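Local atomic coordinates of uncharacterized protein (Xanthomonas campestris pv. vesicatoria, PDB entry 4FC9), a protein that is secreted into plant host cells as the type III effector XopL, whose helical C-terminal domain, the part in this structure, probably acts as an E3 ubiquitin ligase. Residues M44-V48 with L155-V159; E87-F93 with A177-E181. All coordinates share one frame; numbering follows the deposited sequence. Where two conformers were deposited one is given.

From the N terminus, helix 32-49 supplies the first half of interaction 1, and the turn between helices 79-88 and 91-101 supplies the first half of interaction 2. Helix 152-171 then returns to helix 32-49, closing a loop of 106 residues. The loop after that helix comes back to residues 87-93 and closes one of 83 residues. The segments alternate along the chain, so the two closures cross. Their centres lie 19 Å apart, with nearest atoms about 8 Å apart. Helix 152-171 links them: Leu155 packs on Leu81 of helix 79-88, while Glu87 and Phe93 touch Met161. Early helices are thus tied to the C-terminal part of the domain.

Interaction 1: residues M44-V48 with L155-V159; sequences MLSTV and LAKAV
Val48 N donates to Met44 O over 2.8 Å, and this single helical turn places both side chains on the face that packs against Val159. The contact joins two antiparallel helices of the all-helical domain, 32-49 and 152-171; the axes of their short segments come within 9.5 Å at an angle of 172°. It is wholly apolar and mostly buried. Val159 wedges among Met44, Leu45 and Val48, and both of its methyls touch Met44 CB. Val159 CG1, anti to the backbone N (chi1 174°), is the nearer at 3.6 Å from Met44 CB. Val159 CG1 also lies 3.7 Å from Leu45 CD2, whereas Val159 CG2 meets Val48 CG2 at 3.9 Å. Met44, a selenomethionine, bends at its third torsion (73°), which brings CE back to the neighbourhood of Val159 CG2. Leu45 enters from the flank, with its CD2 branch turned in over Val159 and toward Ala156. Leu155 also packs on Leu81 of helix 79-88, and the Val48 carbonyl accepts a hydrogen bond from Tyr63 OH. Leu155, one turn before Val159, offers its CB to Val48 CG1 at 3.7 Å, and the same Val48 methyl lies close to the backbone N of Ala156.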
HETATM    1  N   MSE A  44      -9.713  -7.303  -1.816  1.00 23.49           N
HETATM    2  CA  MSE A  44      -8.531  -7.663  -2.590  1.00 20.69           C
HETATM    3  C   MSE A  44      -7.590  -8.536  -1.774  1.00 19.38           C
HETATM    4  O   MSE A  44      -7.070  -9.537  -2.275  1.00 19.91           O
HETATM    5  CB  MSE A  44      -7.805  -6.407  -3.067  1.00 20.46           C
HETATM    6  CG  MSE A  44      -8.589  -5.619  -4.093  1.00 20.89           C
HETATM    7 SE   MSE A  44      -7.856  -3.858  -4.442  0.77 27.78          SE
HETATM    8  CE  MSE A  44      -6.271  -4.354  -5.462  1.00 27.52           C
ATOM      9  N   LEU A  45      -7.379  -8.150  -0.519  1.00 18.23           N
ATOM     10  CA  LEU A  45      -6.560  -8.933   0.400  1.00 21.45           C
ATOM     11  C   LEU A  45      -7.158 -10.311   0.581  1.00 23.57           C
ATOM     12  O   LEU A  45      -6.440 -11.309   0.607  1.00 22.82           O
ATOM     13  CB  LEU A  45      -6.471  -8.250   1.759  1.00 17.60           C
ATOM     14  CG  LEU A  45      -5.514  -7.075   1.834  1.00 17.71           C
ATOM     15  CD1 LEU A  45      -5.470  -6.555   3.254  1.00 19.90           C
ATOM     16  CD2 LEU A  45      -4.141  -7.512   1.365  1.00 20.73           C
ATOM     17  N   SER A  46      -8.480 -10.358   0.716  0.58 22.52           N
ATOM     18  CA  SER A  46      -9.185 -11.622   0.819  0.58 21.98           C
ATOM     19  C   SER A  46      -8.953 -12.447  -0.438  0.58 23.23           C
ATOM     20  O   SER A  46      -8.670 -13.636  -0.361  0.58 25.63           O
ATOM     21  CB  SER A  46     -10.680 -11.390   1.010  0.58 22.56           C
ATOM     22  OG  SER A  46     -11.354 -12.622   1.176  0.58 27.11           O
ATOM     23  N   THR A  47      -9.070 -11.807  -1.595  1.00 22.31           N
ATOM     24  CA  THR A  47      -8.856 -12.484  -2.861  1.00 19.72           C
ATOM     25  C   THR A  47      -7.453 -13.095  -2.898  1.00 21.64           C
ATOM     26  O   THR A  47      -7.290 -14.282  -3.174  1.00 23.74           O
ATOM     27  CB  THR A  47      -9.063 -11.529  -4.047  1.00 20.28           C
ATOM     28  OG1 THR A  47     -10.403 -11.025  -4.014  1.00 24.14           O
ATOM     29  CG2 THR A  47      -8.850 -12.253  -5.367  1.00 18.82           C
ATOM     30  N   VAL A  48      -6.448 -12.296  -2.564  1.00 21.06           N
ATOM     31  CA  VAL A  48      -5.065 -12.764  -2.590  1.00 21.37           C
ATOM     32  C   VAL A  48      -4.756 -13.867  -1.566  1.00 22.71           C
ATOM     33  O   VAL A  48      -4.148 -14.881  -1.902  1.00 20.97           O
ATOM     34  CB  VAL A  48      -4.080 -11.595  -2.379  1.00 19.45           C
ATOM     35  CG1 VAL A  48      -2.659 -12.116  -2.203  1.00 20.86           C
ATOM     36  CG2 VAL A  48      -4.161 -10.625  -3.538  1.00 14.00           C
ATOM     37  N   LEU A 155       1.858 -10.108  -3.806  1.00 18.74           N
ATOM     38  CA  LEU A 155       0.547  -9.590  -4.162  1.00 17.36           C
ATOM     39  C   LEU A 155      -0.121  -8.843  -3.006  1.00 18.29           C
ATOM     40  O   LEU A 155      -0.839  -7.870  -3.225  1.00 15.77           O
ATOM     41  CB  LEU A 155      -0.354 -10.705  -4.677  1.00 16.55           C
ATOM     42  CG  LEU A 155      -0.023 -11.128  -6.103  1.00 17.29           C
ATOM     43  CD1 LEU A 155      -0.884 -12.298  -6.505  1.00 18.56           C
ATOM     44  CD2 LEU A 155      -0.227  -9.957  -7.053  1.00 20.52           C
ATOM     45  N   ALA A 156       0.118  -9.294  -1.780  1.00 16.43           N
ATOM     46  CA  ALA A 156      -0.414  -8.585  -0.628  1.00 17.24           C
ATOM     47  C   ALA A 156       0.193  -7.187  -0.570  1.00 20.66           C
ATOM     48  O   ALA A 156      -0.499  -6.221  -0.262  1.00 19.39           O
ATOM     49  CB  ALA A 156      -0.136  -9.341   0.654  1.00 16.44           C
ATOM     50  N   LYS A 157       1.480  -7.072  -0.889  1.00 18.81           N
ATOM     51  CA  LYS A 157       2.109  -5.759  -0.922  1.00 17.82           C
ATOM     52  C   LYS A 157       1.510  -4.893  -2.026  1.00 16.01           C
ATOM     53  O   LYS A 157       1.332  -3.691  -1.849  1.00 15.01           O
ATOM     54  CB  LYS A 157       3.631  -5.853  -1.070  1.00 17.82           C
ATOM     55  CG  LYS A 157       4.326  -4.489  -1.107  1.00 18.58           C
ATOM     56  CD  LYS A 157       4.145  -3.699   0.185  1.00 19.46           C
ATOM     57  CE  LYS A 157       4.900  -4.341   1.331  1.00 17.70           C
ATOM     58  NZ  LYS A 157       4.878  -3.497   2.557  1.00 22.33           N
ATOM     59  N   ALA A 158       1.189  -5.504  -3.162  1.00 15.78           N
ATOM     60  CA  ALA A 158       0.592  -4.758  -4.262  1.00 15.56           C
ATOM     61  C   ALA A 158      -0.778  -4.215  -3.878  1.00 15.15           C
ATOM     62  O   ALA A 158      -1.139  -3.106  -4.262  1.00 18.30           O
ATOM     63  CB  ALA A 158       0.499  -5.618  -5.508  1.00 13.40           C
ATOM     64  N   VAL A 159      -1.536  -4.993  -3.116  1.00 17.05           N
ATOM     65  CA  VAL A 159      -2.834  -4.540  -2.617  1.00 16.51           C
ATOM     66  C   VAL A 159      -2.648  -3.391  -1.633  1.00 17.37           C
ATOM     67  O   VAL A 159      -3.409  -2.421  -1.649  1.00 19.87           O
ATOM     68  CB  VAL A 159      -3.632  -5.687  -1.953  1.00 16.18           C
ATOM     69  CG1 VAL A 159      -4.908  -5.151  -1.319  1.00 17.08           C
ATOM     70  CG2 VAL A 159      -3.958  -6.773  -2.964  1.00 17.41           C
TER

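Interaction 2: residues E87-F93 with A177-E181; sequences ESRDLEF and ARFPE
Arg178 stretches from the C-terminal loop to Asp90, and its course sets the order of the contact. From CB the chain leaves with CG anti to the backbone N (chi1 -174°), which puts CG over one face of its neighbour Phe179; the extended chain beyond then carries NE out to Asp90. Arg178 CD comes 3.7 Å from Glu92 OE1. Arg178 NE donates to Asp90 OD1 over 2.8 Å; the oxygen receives it on its syn lone pair, though it is tilted from the guanidinium plane and the bond is bent. Arg178 CZ lies beneath Glu92 CD, whose carboxylate crosses one guanidinium face; Glu92 OE1 contributes charge alone, since no N-H points at it. At the tip, Arg178 NH2 reaches Asp90 OD2 at 3.0 Å, with a fairly straight N-H...O angle of 161°, completing a side-on grip by two nitrogens. Asp90 OD2 also accepts from Glu92 N, the capping bond of helix 91-101, and the two donors approach from opposite faces of the carboxylate. The flanking Glu92 charge probably strengthens the hold on Arg178.

Beside this network Phe179 inserts its CZ against Phe93 CB, 3.6 Å away. The Phe93 edge points at the Phe179 face in a T-shaped pair, centroids 5.7 Å apart and planes at 89°. Glu87 runs obliquely past Phe179 CD1, its carboxylate held by a salt bridge to Arg165 of helix 152-171, and OE2 approaches Pro180 CD. The whole is an Asp N-cap that is also part of an Asp-Glu-Arg salt-bridge network, joining the loop after helix 152-171 to the start of helix 91-101.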
ATOM      1  N   GLU A  87       5.146   3.755 -10.564  1.00 25.68           N
ATOM      2  CA  GLU A  87       4.657   4.788  -9.650  1.00 24.89           C
ATOM      3  C   GLU A  87       5.430   4.785  -8.335  1.00 23.00           C
ATOM      4  O   GLU A  87       5.717   5.836  -7.771  1.00 25.60           O
ATOM      5  CB  GLU A  87       3.163   4.601  -9.365  1.00 22.95           C
ATOM      6  CG  GLU A  87       2.253   4.943 -10.521  1.00 28.67           C
ATOM      7  CD  GLU A  87       0.800   4.649 -10.217  1.00 33.45           C
ATOM      8  OE1 GLU A  87       0.476   4.383  -9.043  1.00 36.12           O
ATOM      9  OE2 GLU A  87      -0.022   4.674 -11.151  1.00 36.91           O
ATOM     10  N   SER A  88       5.778   3.595  -7.857  1.00 25.21           N
ATOM     11  CA  SER A  88       6.467   3.463  -6.580  1.00 22.50           C
ATOM     12  C   SER A  88       7.910   3.975  -6.641  1.00 26.15           C
ATOM     13  O   SER A  88       8.543   4.186  -5.609  1.00 25.59           O
ATOM     14  CB  SER A  88       6.421   2.018  -6.090  1.00 19.06           C
ATOM     15  OG  SER A  88       7.269   1.191  -6.865  1.00 20.89           O
ATOM     16  N   ARG A  89       8.419   4.178  -7.849  1.00 25.24           N
ATOM     17  CA  ARG A  89       9.742   4.757  -8.041  1.00 26.96           C
ATOM     18  C   ARG A  89       9.654   6.262  -8.254  1.00 29.33           C
ATOM     19  O   ARG A  89      10.670   6.950  -8.312  1.00 31.99           O
ATOM     20  CB  ARG A  89      10.429   4.122  -9.247  1.00 31.39           C
ATOM     21  CG  ARG A  89      11.375   2.982  -8.914  1.00 33.91           C
ATOM     22  CD  ARG A  89      10.645   1.793  -8.354  1.00 24.56           C
ATOM     23  NE  ARG A  89      11.330   0.544  -8.668  1.00 30.75           N
ATOM     24  CZ  ARG A  89      10.938  -0.657  -8.249  1.00 32.59           C
ATOM     25  NH1 ARG A  89      11.627  -1.741  -8.595  1.00 34.56           N
ATOM     26  NH2 ARG A  89       9.859  -0.780  -7.483  1.00 22.87           N
ATOM     27  N   ASP A  90       8.430   6.764  -8.374  1.00 28.88           N
ATOM     28  CA  ASP A  90       8.188   8.165  -8.702  1.00 31.65           C
ATOM     29  C   ASP A  90       8.303   9.077  -7.479  1.00 33.95           C
ATOM     30  O   ASP A  90       7.679   8.833  -6.450  1.00 35.80           O
ATOM     31  CB  ASP A  90       6.813   8.314  -9.357  1.00 33.15           C
ATOM     32  CG  ASP A  90       6.422   9.756  -9.580  1.00 46.65           C
ATOM     33  OD1 ASP A  90       5.207  10.041  -9.554  1.00 52.68           O
ATOM     34  OD2 ASP A  90       7.316  10.602  -9.792  1.00 55.43           O
ATOM     35  N   LEU A  91       9.098  10.135  -7.610  1.00 31.47           N
ATOM     36  CA  LEU A  91       9.342  11.064  -6.514  1.00 30.44           C
ATOM     37  C   LEU A  91       8.076  11.714  -6.001  1.00 28.57           C
ATOM     38  O   LEU A  91       7.962  12.018  -4.817  1.00 32.48           O
ATOM     39  CB  LEU A  91      10.286  12.168  -6.968  1.00 39.37           C
ATOM     40  CG  LEU A  91      11.668  11.729  -7.426  1.00 44.44           C
ATOM     41  CD1 LEU A  91      12.474  12.958  -7.816  1.00 48.36           C
ATOM     42  CD2 LEU A  91      12.357  10.924  -6.333  1.00 39.97           C
ATOM     43  N   GLU A  92       7.134  11.955  -6.902  1.00 30.73           N
ATOM     44  CA  GLU A  92       5.898  12.620  -6.526  1.00 32.98           C
ATOM     45  C   GLU A  92       5.055  11.689  -5.674  1.00 30.32           C
ATOM     46  O   GLU A  92       4.402  12.126  -4.728  1.00 33.74           O
ATOM     47  CB  GLU A  92       5.133  13.065  -7.767  1.00 41.72           C
ATOM     48  CG  GLU A  92       6.032  13.700  -8.818  1.00 53.77           C
ATOM     49  CD  GLU A  92       5.423  14.934  -9.447  1.00 60.46           C
ATOM     50  OE1 GLU A  92       4.250  15.242  -9.146  1.00 63.09           O
ATOM     51  OE2 GLU A  92       6.123  15.598 -10.241  1.00 63.94           O
ATOM     52  N   PHE A  93       5.084  10.402  -6.005  1.00 25.27           N
ATOM     53  CA  PHE A  93       4.394   9.404  -5.204  1.00 23.10           C
ATOM     54  C   PHE A  93       5.035   9.277  -3.828  1.00 24.78           C
ATOM     55  O   PHE A  93       4.351   9.299  -2.808  1.00 27.61           O
ATOM     56  CB  PHE A  93       4.393   8.043  -5.899  1.00 27.13           C
ATOM     57  CG  PHE A  93       3.835   6.934  -5.051  1.00 25.30           C
ATOM     58  CD1 PHE A  93       2.464   6.735  -4.959  1.00 23.81           C
ATOM     59  CD2 PHE A  93       4.682   6.097  -4.333  1.00 22.14           C
ATOM     60  CE1 PHE A  93       1.947   5.719  -4.169  1.00 22.41           C
ATOM     61  CE2 PHE A  93       4.173   5.081  -3.539  1.00 18.70           C
ATOM     62  CZ  PHE A  93       2.804   4.891  -3.459  1.00 19.97           C
ATOM     63  N   ALA A 177      -4.943  12.243 -11.954  1.00 42.92           N
ATOM     64  CA  ALA A 177      -4.374  12.268 -13.293  1.00 42.25           C
ATOM     65  C   ALA A 177      -3.017  11.576 -13.315  1.00 41.63           C
ATOM     66  O   ALA A 177      -2.648  10.957 -14.311  1.00 48.69           O
ATOM     67  CB  ALA A 177      -4.257  13.692 -13.794  1.00 43.17           C
ATOM     68  N   ARG A 178      -2.285  11.670 -12.207  1.00 39.30           N
ATOM     69  CA  ARG A 178      -0.947  11.089 -12.117  1.00 38.58           C
ATOM     70  C   ARG A 178      -0.993   9.615 -11.744  1.00 35.51           C
ATOM     71  O   ARG A 178      -0.159   8.815 -12.176  1.00 36.29           O
ATOM     72  CB  ARG A 178      -0.107  11.856 -11.095  1.00 41.76           C
ATOM     73  CG  ARG A 178       1.339  11.409 -11.038  1.00 44.49           C
ATOM     74  CD  ARG A 178       2.218  12.485 -10.434  1.00 47.69           C
ATOM     75  NE  ARG A 178       3.636  12.174 -10.578  1.00 50.09           N
ATOM     76  CZ  ARG A 178       4.340  12.401 -11.682  1.00 60.07           C
ATOM     77  NH1 ARG A 178       3.753  12.932 -12.746  1.00 66.16           N
ATOM     78  NH2 ARG A 178       5.630  12.093 -11.727  1.00 64.09           N
ATOM     79  N   PHE A 179      -1.976   9.266 -10.925  1.00 38.14           N
ATOM     80  CA  PHE A 179      -2.159   7.898 -10.473  1.00 32.61           C
ATOM     81  C   PHE A 179      -3.551   7.461 -10.873  1.00 33.82           C
ATOM     82  O   PHE A 179      -4.493   7.562 -10.086  1.00 33.74           O
ATOM     83  CB  PHE A 179      -1.966   7.813  -8.962  1.00 30.78           C
ATOM     84  CG  PHE A 179      -0.698   8.463  -8.486  1.00 33.64           C
ATOM     85  CD1 PHE A 179       0.508   8.202  -9.123  1.00 35.98           C
ATOM     86  CD2 PHE A 179      -0.717   9.358  -7.432  1.00 31.48           C
ATOM     87  CE1 PHE A 179       1.674   8.803  -8.705  1.00 37.05           C
ATOM     88  CE2 PHE A 179       0.447   9.965  -7.007  1.00 37.50           C
ATOM     89  CZ  PHE A 179       1.644   9.688  -7.644  1.00 40.23           C
ATOM     90  N   PRO A 180      -3.679   6.984 -12.118  1.00 36.02           N
ATOM     91  CA  PRO A 180      -4.946   6.634 -12.762  1.00 36.77           C
ATOM     92  C   PRO A 180      -5.678   5.541 -12.007  1.00 32.37           C
ATOM     93  O   PRO A 180      -5.067   4.762 -11.278  1.00 30.67           O
ATOM     94  CB  PRO A 180      -4.506   6.094 -14.126  1.00 35.99           C
ATOM     95  CG  PRO A 180      -3.142   6.640 -14.339  1.00 34.68           C
ATOM     96  CD  PRO A 180      -2.526   6.696 -12.988  1.00 34.36           C
ATOM     97  N   GLU A 181      -6.990   5.492 -12.175  1.00 32.26           N
ATOM     98  CA  GLU A 181      -7.748   4.395 -11.625  1.00 31.50           C
ATOM     99  C   GLU A 181      -7.292   3.120 -12.298  1.00 30.98           C
ATOM    100  O   GLU A 181      -7.058   3.090 -13.504  1.00 32.68           O
ATOM    101  CB  GLU A 181      -9.238   4.599 -11.852  1.00 30.17           C
ATOM    102  CG  GLU A 181      -9.930   5.305 -10.718  1.00 36.06           C
ATOM    103  CD  GLU A 181     -11.430   5.168 -10.795  1.00 43.15           C
ATOM    104  OE1 GLU A 181     -11.943   4.087 -10.441  1.00 45.55           O
ATOM    105  OE2 GLU A 181     -12.094   6.137 -11.219  1.00 46.24           O
TER